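Local coordinates for protein N-acetylcysteine deacetylase (Bacillus subtilis, PDB 1YSJ) that probably catalyses the metal-dependent deacetylation of N-acetylcysteine to cysteine and acetate, a step that lets the bacterium use S-(2-succino)cysteine as a sulfur source, at residues Thr128-Gly133 against Phe179-Lys184. The protein carries 1 engineered substitution. Sequence-based numbering, arbitrary orientation.
Sequences TASIIG and FGMHNK. With NI (nickel (II) ion), chain C.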
# COMPACT_ATOMS: atom_id res chain seq x y z
N THR A 128 5.52 -39.71 -1.34
CA THR A 128 4.85 -40.56 -2.33
C THR A 128 5.53 -41.92 -2.48
O THR A 128 4.88 -42.96 -2.32
CB THR A 128 4.73 -39.84 -3.70
OG1 THR A 128 3.88 -38.69 -3.55
CG2 THR A 128 4.16 -40.77 -4.77
N ALA A 129 6.83 -41.92 -2.77
CA ALA A 129 7.59 -43.16 -2.93
C ALA A 129 7.55 -44.05 -1.68
O ALA A 129 7.40 -45.27 -1.80
CB ALA A 129 9.03 -42.87 -3.33
N SER A 130 7.66 -43.44 -0.50
CA SER A 130 7.56 -44.15 0.79
C SER A 130 6.24 -44.88 0.95
O SER A 130 6.23 -46.06 1.30
CB SER A 130 7.74 -43.18 1.96
OG SER A 130 9.07 -42.71 2.05
N ILE A 131 5.14 -44.18 0.70
CA ILE A 131 3.79 -44.73 0.88
C ILE A 131 3.43 -45.75 -0.22
O ILE A 131 2.57 -46.61 -0.01
CB ILE A 131 2.72 -43.59 1.05
CG1 ILE A 131 3.03 -42.72 2.27
CG2 ILE A 131 1.29 -44.15 1.15
CD1 ILE A 131 3.28 -43.48 3.57
N ILE A 132 4.10 -45.65 -1.37
CA ILE A 132 3.99 -46.70 -2.38
C ILE A 132 4.71 -47.94 -1.84
O ILE A 132 4.20 -49.07 -1.96
CB ILE A 132 4.56 -46.29 -3.76
CG1 ILE A 132 3.66 -45.26 -4.43
CG2 ILE A 132 4.71 -47.51 -4.67
CD1 ILE A 132 4.27 -44.62 -5.67
N GLY A 133 5.88 -47.73 -1.24
CA GLY A 133 6.60 -48.78 -0.53
C GLY A 133 5.72 -49.49 0.49
O GLY A 133 5.63 -50.73 0.49
N PHE A 179 -3.70 -41.51 8.66
CA PHE A 179 -2.33 -41.33 9.07
C PHE A 179 -1.49 -40.71 7.96
O PHE A 179 -1.74 -40.94 6.78
CB PHE A 179 -1.74 -42.65 9.56
CG PHE A 179 -2.58 -43.32 10.61
CD1 PHE A 179 -3.49 -44.32 10.26
CD2 PHE A 179 -2.50 -42.92 11.94
CE1 PHE A 179 -4.29 -44.92 11.23
CE2 PHE A 179 -3.30 -43.52 12.91
CZ PHE A 179 -4.19 -44.52 12.56
N GLY A 180 -0.51 -39.91 8.36
CA GLY A 180 0.33 -39.19 7.41
C GLY A 180 1.67 -38.84 8.00
O GLY A 180 1.91 -39.00 9.19
N MSE A 181 2.56 -38.37 7.14
CA MSE A 181 3.87 -37.95 7.57
C MSE A 181 4.25 -36.65 6.89
O MSE A 181 3.70 -36.30 5.85
CB MSE A 181 4.92 -39.02 7.25
CG MSE A 181 5.74 -38.75 6.00
SE MSE A 181 6.83 -40.24 5.44
CE MSE A 181 5.60 -41.04 4.24
N HIS A 182 5.20 -35.95 7.50
CA HIS A 182 5.99 -35.00 6.76
C HIS A 182 7.45 -35.20 7.10
O HIS A 182 7.81 -35.38 8.27
CB HIS A 182 5.56 -33.56 7.03
CG HIS A 182 5.86 -32.64 5.89
ND1 HIS A 182 7.14 -32.25 5.56
CD2 HIS A 182 5.04 -32.06 4.98
CE1 HIS A 182 7.10 -31.46 4.50
NE2 HIS A 182 5.84 -31.33 4.13
N ASN A 183 8.29 -35.20 6.07
CA ASN A 183 9.74 -35.26 6.26
C ASN A 183 10.18 -34.10 7.15
O ASN A 183 9.63 -33.00 7.07
CB ASN A 183 10.47 -35.24 4.91
CG ASN A 183 10.39 -33.88 4.23
OD1 ASN A 183 11.20 -32.99 4.49
ND2 ASN A 183 9.42 -33.72 3.34
N LYS A 184 11.16 -34.37 8.01
CA LYS A 184 11.68 -33.36 8.91
C LYS A 184 13.20 -33.36 8.79
O LYS A 184 13.87 -34.21 9.36
CB LYS A 184 11.23 -33.65 10.35
CG LYS A 184 11.20 -32.43 11.27
CD LYS A 184 10.02 -31.52 10.95
CE LYS A 184 9.77 -30.49 12.04
NZ LYS A 184 10.77 -29.40 12.04
NI NI C . 5.06 -30.46 2.27
O HOH W 1 4.11 -28.89 2.70
O HOH W 2 3.05 -31.38 2.81
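M181, a selenomethionine, carries the whole apolar contact on the strand side through its terminal methyl. Its CE lies 3.4 Å from I131 CD1, and the two side chains meet tip to tip. I131 CG1 is almost as near. S130 joins through its methylene, with CB 3.8 Å from M181 CE. The M181 chain is extended at chi2 and bends at chi3 (92°), which turns the methyl toward the helix. I131 holds CG1 beside its backbone N (chi1 -60°), which puts CG1 and CD1 against the methyl of M181. F151 and F153 pack on I131, while M365 of strand 360-366 and F392 of helix 384-402 also touch M181.

No hydrogen bond joins 128-133 to 179-184. The hydroxyl of S130 turns back to its own helix and bonds F126 O.

The polar and metal chemistry belongs to the next residues of the strand. H182 NE2 binds a nickel ion at 2.2 Å, alongside C122, H124 and two waters. H182 ND1 bonds N183 O at 3.0 Å. This bond is nearly straight (178°), lies in the ring plane and uses a carbonyl lone pair. It should restrict rotation of the imidazole and keep NE2 directed at the metal.

Helix 124-139 thus packs on strand 175-184 of the central mixed sheet in the metal-binding domain of this M20 peptidase. Segments 128-133 and 179-184 meet here through apolar packing, while nearer the nickel site the same helix and strand are also linked by the hydrogen bond between H127 NE2 and N183 N and, through the metal, by H124 and H182.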